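Local coordinates for protein type I modular polyketide synthase (Streptomyces albus subsp. albus, PDB 6IYR) that probably transfers an extender acyl unit from coenzyme A to the acyl carrier protein of module 8 during assembly of the polyether antibiotic salinomycin, at residues A[291-296]-A[319-324]; A[275-280]-A[323-328]; A[257-262]-A[297-302]. All coordinates share one frame; numbering follows the deposited sequence.

Contact 1 (A[291-296]-A[319-324]). With PO4 (phosphate ion), chain B.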
loop_
_atom_site.group_PDB
_atom_site.type_symbol
_atom_site.label_atom_id
_atom_site.label_comp_id
_atom_site.label_asym_id
_atom_site.label_seq_id
_atom_site.Cartn_x
_atom_site.Cartn_y
_atom_site.Cartn_z
ATOM N N VAL A 291 -4.957 -15.263 -8.565
ATOM C CA VAL A 291 -3.825 -15.220 -9.479
ATOM C C VAL A 291 -3.246 -16.637 -9.572
ATOM O O VAL A 291 -3.056 -17.321 -8.550
ATOM C CB VAL A 291 -2.764 -14.177 -9.041
ATOM C CG1 VAL A 291 -1.567 -14.206 -9.984
ATOM C CG2 VAL A 291 -3.352 -12.764 -9.032
ATOM N N VAL A 292 -3.032 -17.085 -10.805
ATOM C CA VAL A 292 -2.423 -18.363 -11.076
ATOM C C VAL A 292 -1.070 -18.209 -11.715
ATOM O O VAL A 292 -0.879 -17.387 -12.612
ATOM C CB VAL A 292 -3.339 -19.172 -12.016
ATOM C CG1 VAL A 292 -2.686 -20.444 -12.509
ATOM C CG2 VAL A 292 -4.633 -19.456 -11.313
ATOM N N SER A 293 -0.095 -18.964 -11.233
ATOM C CA SER A 293 1.248 -18.856 -11.777
ATOM C C SER A 293 1.631 -20.157 -12.454
ATOM O O SER A 293 1.111 -21.187 -12.081
ATOM C CB SER A 293 2.265 -18.551 -10.673
ATOM O OG SER A 293 2.472 -19.639 -9.793
ATOM N N GLY A 294 2.621 -20.119 -13.353
ATOM C CA GLY A 294 3.165 -21.331 -13.932
ATOM C C GLY A 294 3.822 -21.084 -15.289
ATOM O O GLY A 294 4.276 -19.984 -15.594
ATOM N N ASP A 295 3.921 -22.150 -16.063
ATOM C CA ASP A 295 4.659 -22.149 -17.285
ATOM C C ASP A 295 3.898 -21.442 -18.389
ATOM O O ASP A 295 2.663 -21.387 -18.400
ATOM C CB ASP A 295 5.035 -23.576 -17.688
ATOM C CG ASP A 295 6.051 -24.208 -16.726
ATOM O OD1 ASP A 295 7.270 -23.945 -16.867
ATOM O OD2 ASP A 295 5.614 -24.930 -15.795
ATOM N N PRO A 296 4.643 -20.723 -19.217
ATOM C CA PRO A 296 3.993 -19.822 -20.168
ATOM C C PRO A 296 2.900 -20.529 -21.004
ATOM O O PRO A 296 1.839 -19.968 -21.224
ATOM C CB PRO A 296 5.153 -19.361 -21.057
ATOM C CG PRO A 296 6.400 -19.609 -20.250
ATOM C CD PRO A 296 6.104 -20.802 -19.395
ATOM N N ASP A 319 7.601 -12.051 -15.421
ATOM C CA ASP A 319 8.057 -13.180 -16.207
ATOM C C ASP A 319 8.598 -14.279 -15.323
ATOM O O ASP A 319 9.446 -15.052 -15.766
ATOM C CB ASP A 319 9.118 -12.740 -17.219
ATOM C CG ASP A 319 10.317 -12.118 -16.541
ATOM O OD1 ASP A 319 10.438 -12.288 -15.299
ATOM O OD2 ASP A 319 11.194 -11.593 -17.255
ATOM N N TYR A 320 8.088 -14.383 -14.097
ATOM C CA TYR A 320 8.440 -15.518 -13.249
ATOM C C TYR A 320 7.194 -16.014 -12.602
ATOM O O TYR A 320 6.195 -15.303 -12.532
ATOM C CB TYR A 320 9.474 -15.154 -12.191
ATOM C CG TYR A 320 9.060 -14.029 -11.289
ATOM C CD1 TYR A 320 9.278 -12.701 -11.656
ATOM C CD2 TYR A 320 8.388 -14.272 -10.091
ATOM C CE1 TYR A 320 8.749 -11.647 -10.908
ATOM C CE2 TYR A 320 7.990 -13.216 -9.261
ATOM C CZ TYR A 320 8.169 -11.902 -9.682
ATOM O OH TYR A 320 7.692 -10.850 -8.931
ATOM N N ALA A 321 7.221 -17.300 -12.292
ATOM C CA ALA A 321 6.142 -18.002 -11.632
ATOM C C ALA A 321 6.556 -18.341 -10.183
ATOM O O ALA A 321 6.944 -19.475 -9.862
ATOM C CB ALA A 321 5.815 -19.272 -12.393
ATOM N N SER A 322 6.370 -17.391 -9.284
ATOM C CA SER A 322 6.490 -17.681 -7.838
ATOM C C SER A 322 5.185 -18.246 -7.267
ATOM O O SER A 322 4.165 -18.380 -7.961
ATOM C CB SER A 322 6.884 -16.414 -7.096
ATOM O OG SER A 322 5.895 -15.443 -7.320
ATOM N N HIS A 323 5.283 -18.747 -6.051
ATOM C CA HIS A 323 4.142 -19.273 -5.336
ATOM C C HIS A 323 3.676 -20.574 -5.976
ATOM O O HIS A 323 2.505 -20.919 -5.910
ATOM C CB HIS A 323 3.027 -18.223 -5.243
ATOM C CG HIS A 323 3.486 -16.951 -4.604
ATOM N ND1 HIS A 323 3.826 -16.874 -3.269
ATOM C CD2 HIS A 323 3.860 -15.774 -5.150
ATOM C CE1 HIS A 323 4.445 -15.731 -3.037
ATOM N NE2 HIS A 323 4.440 -15.027 -4.151
ATOM N N GLY A 324 4.615 -21.255 -6.616
ATOM C CA GLY A 324 4.385 -22.564 -7.189
ATOM C C GLY A 324 5.658 -23.378 -7.234
ATOM O O GLY A 324 6.696 -22.961 -6.701
HETATM P P PO4 B . 6.532 -11.774 -5.694
HETATM O O1 PO4 B . 6.057 -10.699 -6.652
HETATM O O2 PO4 B . 7.874 -12.482 -5.951
HETATM O O3 PO4 B . 6.631 -11.024 -4.375
HETATM O O4 PO4 B . 5.490 -12.857 -5.776
#
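Ser-293, near the end of strand 289-294, gives its hydroxyl to the loop 319-324: OG donates to the backbone oxygen O of Ser-322 over 2.8 Å. With chi1 at 70° the OG sits between its own backbone N and carbonyl carbon, and it approaches the Ser-322 carbonyl at a C=O...donor angle of 156°, tilted 24° from the carbonyl plane. A small side chain with a donor suits this buried place, since it satisfies a loop carbonyl without pushing the loop off the strand. Next to this bond lies the methyl of Ala-321. Its CB comes within 3.4 Å of Gly-294 N and within 3.6 Å of Gly-294 O, so it packs against the backbone of Gly-294, and it lies 4.0 Å from the CB of Ser-293. Gly-294 suits its place for a backbone reason: its extended angles with positive phi would jam a side chain against the carbonyl of the residue before.

The sequence Tyr-Ala-Ser-His at 320-323 is the YASH motif of polyketide synthase acyltransferases, usually associated with methylmalonyl-CoA selection. Its residues divide their work: Ala-321 faces the strand, while the other three side chains line a pocket occupied by a phosphate ion, probably from the crystallisation liquor. Ser-322 OG reaches phosphate O4 at 3.0 Å, and His-323 NE2 donates to that same O4 over 2.9 Å, meeting it at the ring edge through a markedly bent bond. NE2 also bonds Ser-220 OG, in what looks like the family's serine-histidine dyad, and ND1 is held by the carbonyl of Asn-375. Tyr-320 OH lies 2.8 Å from phosphate O1, while Gln-221 N and Arg-245 NH1 grip the ion as well.

Contact 2 (A[275-280]-A[323-328]); sequences WGERLA and HGPQVE. With PO4 (phosphate ion), chain B.
Ala-280 lays its methyl over the backbone of the turn at 323-328, with CB 3.6 Å from Gly-324 CA and 3.7 Å from the carbonyl O of His-323. A small methyl suits the close approach of the chains, 5.1 Å between Ala-280 CA and Gly-324 CA. Gly-324 suits the opposite side for the same reason: a CB on it would point straight into the Ala-280 methyl. The third neighbour of that methyl is the ring of Pro-325, whose CD lies 3.9 Å from Ala-280 CB.

Farther out, the proline ring turns its CG to Glu-277, standing 3.8 Å from the carbonyl O and 4.0 Å from CB of that residue. It is chiefly CB and the backbone carbonyl of this exposed glutamate that meet the ring. No hydrogen bond crosses here, so the fit is one of carbon against carbon and backbone. Glu-277 and Pro-325 each begin a short 3-10 segment, while Ala-280 is already in the strand; proline is well placed at such a start, where its ring fixes phi and its lack of an N-H costs nothing.

Behind the turn, Pro-325 and Val-327 pack on helix 366-374, to which Glu-328 adds a salt bridge with Arg-374. On the other side, Ala-280 lies near the start of strand 279-286, paired through its backbone with Ser-293 of strand 289-294, while Leu-279 faces helix 296-308.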
loop_
_atom_site.group_PDB
_atom_site.type_symbol
_atom_site.label_atom_id
_atom_site.label_comp_id
_atom_site.label_asym_id
_atom_site.label_seq_id
_atom_site.Cartn_x
_atom_site.Cartn_y
_atom_site.Cartn_z
ATOM N N TRP A 275 -3.818 -29.287 -14.953
ATOM C CA TRP A 275 -2.473 -29.024 -15.423
ATOM C C TRP A 275 -1.418 -29.516 -14.473
ATOM O O TRP A 275 -0.228 -29.428 -14.771
ATOM C CB TRP A 275 -2.298 -27.505 -15.637
ATOM C CG TRP A 275 -2.892 -26.996 -16.919
ATOM C CD1 TRP A 275 -2.245 -26.876 -18.104
ATOM C CD2 TRP A 275 -4.245 -26.578 -17.164
ATOM N NE1 TRP A 275 -3.084 -26.409 -19.058
ATOM C CE2 TRP A 275 -4.308 -26.166 -18.503
ATOM C CE3 TRP A 275 -5.372 -26.414 -16.361
ATOM C CZ2 TRP A 275 -5.447 -25.617 -19.060
ATOM C CZ3 TRP A 275 -6.499 -25.850 -16.910
ATOM C CH2 TRP A 275 -6.530 -25.463 -18.247
ATOM N N GLY A 276 -1.787 -29.780 -13.229
ATOM C CA GLY A 276 -0.800 -30.320 -12.290
ATOM C C GLY A 276 0.249 -29.298 -11.923
ATOM O O GLY A 276 -0.022 -28.088 -11.892
ATOM N N GLU A 277 1.490 -29.750 -11.815
ATOM C CA GLU A 277 2.600 -28.847 -11.484
ATOM C C GLU A 277 2.940 -27.758 -12.512
ATOM O O GLU A 277 3.857 -26.973 -12.297
ATOM C CB GLU A 277 3.892 -29.589 -11.185
ATOM C CG GLU A 277 3.782 -31.085 -11.076
ATOM C CD GLU A 277 3.146 -31.490 -9.791
ATOM O OE1 GLU A 277 3.035 -32.709 -9.559
ATOM O OE2 GLU A 277 2.726 -30.576 -9.044
ATOM N N ARG A 278 2.250 -27.742 -13.632
ATOM C CA ARG A 278 2.472 -26.719 -14.632
ATOM C C ARG A 278 1.804 -25.384 -14.255
ATOM O O ARG A 278 2.082 -24.377 -14.866
ATOM C CB ARG A 278 2.003 -27.183 -16.007
ATOM C CG ARG A 278 2.659 -28.451 -16.510
ATOM C CD ARG A 278 2.175 -28.788 -17.906
ATOM N NE ARG A 278 2.633 -27.802 -18.851
ATOM C CZ ARG A 278 1.917 -27.321 -19.849
ATOM N NH1 ARG A 278 2.441 -26.411 -20.640
ATOM N NH2 ARG A 278 0.686 -27.744 -20.050
ATOM N N LEU A 279 0.907 -25.421 -13.274
ATOM C CA LEU A 279 0.155 -24.265 -12.785
ATOM C C LEU A 279 0.081 -24.351 -11.270
ATOM O O LEU A 279 0.316 -25.409 -10.703
ATOM C CB LEU A 279 -1.276 -24.225 -13.317
ATOM C CG LEU A 279 -1.451 -23.981 -14.808
ATOM C CD1 LEU A 279 -2.920 -23.972 -15.164
ATOM C CD2 LEU A 279 -0.773 -22.685 -15.265
ATOM N N ALA A 280 -0.123 -23.219 -10.616
ATOM C CA ALA A 280 -0.281 -23.207 -9.173
ATOM C C ALA A 280 -1.194 -22.051 -8.810
ATOM O O ALA A 280 -1.253 -21.020 -9.506
ATOM C CB ALA A 280 1.069 -23.082 -8.488
ATOM N N HIS A 323 5.283 -18.747 -6.051
ATOM C CA HIS A 323 4.142 -19.273 -5.336
ATOM C C HIS A 323 3.676 -20.574 -5.976
ATOM O O HIS A 323 2.505 -20.919 -5.910
ATOM C CB HIS A 323 3.027 -18.223 -5.243
ATOM C CG HIS A 323 3.486 -16.951 -4.604
ATOM N ND1 HIS A 323 3.826 -16.874 -3.269
ATOM C CD2 HIS A 323 3.860 -15.774 -5.150
ATOM C CE1 HIS A 323 4.445 -15.731 -3.037
ATOM N NE2 HIS A 323 4.440 -15.027 -4.151
ATOM N N GLY A 324 4.615 -21.255 -6.616
ATOM C CA GLY A 324 4.385 -22.564 -7.189
ATOM C C GLY A 324 5.658 -23.378 -7.234
ATOM O O GLY A 324 6.696 -22.961 -6.701
ATOM N N PRO A 325 5.590 -24.563 -7.871
ATOM C CA PRO A 325 6.678 -25.538 -7.884
ATOM C C PRO A 325 7.967 -25.046 -8.473
ATOM O O PRO A 325 9.018 -25.527 -8.074
ATOM C CB PRO A 325 6.120 -26.694 -8.753
ATOM C CG PRO A 325 4.632 -26.581 -8.612
ATOM C CD PRO A 325 4.355 -25.101 -8.473
ATOM N N GLN A 326 7.960 -24.021 -9.324
ATOM C CA GLN A 326 9.238 -23.630 -9.896
ATOM C C GLN A 326 10.211 -23.174 -8.802
ATOM O O GLN A 326 11.428 -23.187 -8.984
ATOM C CB GLN A 326 9.088 -22.536 -10.953
ATOM C CG GLN A 326 8.525 -23.040 -12.261
ATOM C CD GLN A 326 8.603 -22.027 -13.388
ATOM O OE1 GLN A 326 9.538 -21.212 -13.466
ATOM N NE2 GLN A 326 7.628 -22.097 -14.298
ATOM N N VAL A 327 9.652 -22.632 -7.722
ATOM C CA VAL A 327 10.447 -22.047 -6.644
ATOM C C VAL A 327 11.342 -23.105 -5.951
ATOM O O VAL A 327 12.345 -22.781 -5.300
ATOM C CB VAL A 327 9.457 -21.386 -5.620
ATOM C CG1 VAL A 327 10.162 -20.949 -4.370
ATOM C CG2 VAL A 327 8.792 -20.174 -6.279
ATOM N N GLU A 328 10.996 -24.379 -6.103
ATOM C CA GLU A 328 11.801 -25.463 -5.462
ATOM C C GLU A 328 13.217 -25.411 -5.936
ATOM O O GLU A 328 14.139 -25.673 -5.189
ATOM C CB GLU A 328 11.201 -26.853 -5.748
ATOM C CG GLU A 328 9.960 -27.097 -4.887
ATOM C CD GLU A 328 8.979 -28.150 -5.423
ATOM O OE1 GLU A 328 9.225 -28.768 -6.487
ATOM O OE2 GLU A 328 7.928 -28.347 -4.766
HETATM P P PO4 B . 6.532 -11.774 -5.694
HETATM O O1 PO4 B . 6.057 -10.699 -6.652
HETATM O O2 PO4 B . 7.874 -12.482 -5.951
HETATM O O3 PO4 B . 6.631 -11.024 -4.375
HETATM O O4 PO4 B . 5.490 -12.857 -5.776
#

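Contact 3 (A[257-262]-A[297-302])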
loop_
_atom_site.group_PDB
_atom_site.type_symbol
_atom_site.label_atom_id
_atom_site.label_comp_id
_atom_site.label_asym_id
_atom_site.label_seq_id
_atom_site.Cartn_x
_atom_site.Cartn_y
_atom_site.Cartn_z
ATOM N N GLY A 257 5.097 -17.086 -15.607
ATOM C CA GLY A 257 4.299 -15.879 -15.560
ATOM C C GLY A 257 3.159 -16.073 -14.596
ATOM O O GLY A 257 3.089 -17.108 -13.885
ATOM N N MET A 258 2.219 -15.145 -14.643
ATOM C CA MET A 258 1.046 -15.204 -13.819
ATOM C C MET A 258 -0.117 -14.635 -14.554
ATOM O O MET A 258 0.053 -13.748 -15.391
ATOM C CB MET A 258 1.267 -14.393 -12.567
ATOM C CG MET A 258 2.502 -14.801 -11.820
ATOM S SD MET A 258 2.508 -13.965 -10.214
ATOM C CE MET A 258 1.321 -14.955 -9.339
ATOM N N VAL A 259 -1.295 -15.183 -14.284
ATOM C CA VAL A 259 -2.496 -14.627 -14.822
ATOM C C VAL A 259 -3.540 -14.451 -13.723
ATOM O O VAL A 259 -3.698 -15.298 -12.820
ATOM C CB VAL A 259 -3.071 -15.426 -16.032
ATOM C CG1 VAL A 259 -1.982 -15.960 -16.950
ATOM C CG2 VAL A 259 -4.004 -16.519 -15.605
ATOM N N SER A 260 -4.242 -13.329 -13.796
ATOM C CA SER A 260 -5.364 -13.062 -12.898
ATOM C C SER A 260 -6.596 -13.728 -13.462
ATOM O O SER A 260 -6.827 -13.720 -14.686
ATOM C CB SER A 260 -5.631 -11.569 -12.773
ATOM O OG SER A 260 -5.851 -11.035 -14.060
ATOM N N VAL A 261 -7.369 -14.328 -12.574
ATOM C CA VAL A 261 -8.596 -15.010 -12.944
ATOM C C VAL A 261 -9.688 -14.549 -12.024
ATOM O O VAL A 261 -9.556 -14.627 -10.784
ATOM C CB VAL A 261 -8.462 -16.526 -12.787
ATOM C CG1 VAL A 261 -9.685 -17.200 -13.359
ATOM C CG2 VAL A 261 -7.210 -17.019 -13.496
ATOM N N ALA A 262 -10.739 -14.009 -12.623
ATOM C CA ALA A 262 -11.842 -13.450 -11.866
ATOM C C ALA A 262 -12.779 -14.570 -11.525
ATOM O O ALA A 262 -13.850 -14.644 -12.072
ATOM C CB ALA A 262 -12.588 -12.378 -12.664
ATOM N N GLY A 297 3.167 -21.744 -21.472
ATOM C CA GLY A 297 2.210 -22.443 -22.379
ATOM C C GLY A 297 0.961 -22.844 -21.621
ATOM O O GLY A 297 -0.197 -22.706 -22.102
ATOM N N ALA A 298 1.165 -23.222 -20.369
ATOM C CA ALA A 298 0.010 -23.601 -19.521
ATOM C C ALA A 298 -0.868 -22.414 -19.219
ATOM O O ALA A 298 -2.099 -22.508 -19.191
ATOM C CB ALA A 298 0.497 -24.249 -18.240
ATOM N N LEU A 299 -0.244 -21.253 -19.063
ATOM C CA LEU A 299 -0.984 -20.050 -18.794
ATOM C C LEU A 299 -1.817 -19.657 -20.014
ATOM O O LEU A 299 -2.914 -19.116 -19.867
ATOM C CB LEU A 299 -0.023 -18.909 -18.478
ATOM C CG LEU A 299 0.353 -18.483 -17.066
ATOM C CD1 LEU A 299 -0.112 -19.383 -15.961
ATOM C CD2 LEU A 299 1.830 -18.173 -16.943
ATOM N N ASP A 300 -1.247 -19.759 -21.205
ATOM C CA ASP A 300 -2.049 -19.485 -22.421
ATOM C C ASP A 300 -3.314 -20.368 -22.472
ATOM O O ASP A 300 -4.379 -19.921 -22.890
ATOM C CB ASP A 300 -1.222 -19.728 -23.706
ATOM C CG ASP A 300 -0.125 -18.677 -23.929
ATOM O OD1 ASP A 300 -0.274 -17.550 -23.440
ATOM O OD2 ASP A 300 0.915 -19.009 -24.515
ATOM N N GLU A 301 -3.162 -21.660 -22.206
ATOM C CA GLU A 301 -4.315 -22.553 -22.307
ATOM C C GLU A 301 -5.287 -22.389 -21.151
ATOM O O GLU A 301 -6.495 -22.442 -21.349
ATOM C CB GLU A 301 -3.905 -24.011 -22.477
ATOM C CG GLU A 301 -2.553 -24.308 -21.916
ATOM C CD GLU A 301 -1.920 -25.571 -22.460
ATOM O OE1 GLU A 301 -1.644 -26.439 -21.616
ATOM O OE2 GLU A 301 -1.531 -25.621 -23.651
ATOM N N LEU A 302 -4.780 -21.934 -20.009
ATOM C CA LEU A 302 -5.686 -21.533 -18.911
ATOM C C LEU A 302 -6.580 -20.353 -19.294
ATOM O O LEU A 302 -7.814 -20.390 -19.120
ATOM C CB LEU A 302 -4.869 -21.173 -17.644
ATOM C CG LEU A 302 -5.759 -20.588 -16.527
ATOM C CD1 LEU A 302 -6.687 -21.677 -16.047
ATOM C CD2 LEU A 302 -4.895 -20.083 -15.386
#
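Val-259 and Leu-299 carry the apolar part of this contact, their side chains lying alongside each other and pointing opposite ways. The CG1 branch of Val-259 lies 3.4 Å from CG of Leu-299, tighter than usual for two carbons. Leu-299 meets it in an uncommon shape, with chi1 at -97° and chi2 at 9°, so that one methyl nearly eclipses CA; the pair looks strained, or is less surely modelled than the rest. The other branch of Val-259, CG2, reaches the following turn of the helix, where it crosses Leu-302, touching its CD2 at 3.7 Å. Val-261 comes more loosely to that same CD2, its CG2 standing 4.3 Å away. Two beta-branched valines favour the strand, and two leucines three positions apart fall on one face of the helix.

A second kind of contact is side chain on backbone. Leu-299 CD2 lies over the peptide joining Gly-257 to Met-258, 3.4 Å from the carbonyl C of Gly-257 and 3.8 Å from Met-258 N. Glycine suits this place because a CB there would be pressed tightly against that methyl.

The strand and helix segments run almost parallel, at 15°, with axes 8.7 Å apart at closest approach. This is the helix layer of a ferredoxin-like subdomain: helix 296-308 is the crossover from strand 289-294 to strand 313-316, and strand 257-261 runs between those two. Met-258 points to the far face of the sheet, near the phosphate pocket.

No hydrogen bond crosses the interface. The strand's polar backbone is paired instead with strands 289-294 and 313-316, so sheet and helix are joined here by hydrophobic burial and close shape fit.

All three contacts belong to the small ferredoxin-like part of the acyltransferase domain, where strands 257-261, 289-294 and 279-286 lie side by side in one mixed sheet. The centres of contacts 1 and 2 are about 7 Å apart, those of 1 and 3 about 8 Å, and those of 2 and 3 about 12 Å. Along the chain, 257-262 comes first, then 275-280, 291-296, 297-302 and finally 319-328, the loop that contacts 1 and 2 share through His-323 and Gly-324. Contact 3 packs a helix on the sheet, whereas contacts 1 and 2 set the YASH loop and the turn after it against strand ends; the loop carries the probable active-site histidine, hydrogen-bonded to Ser-220.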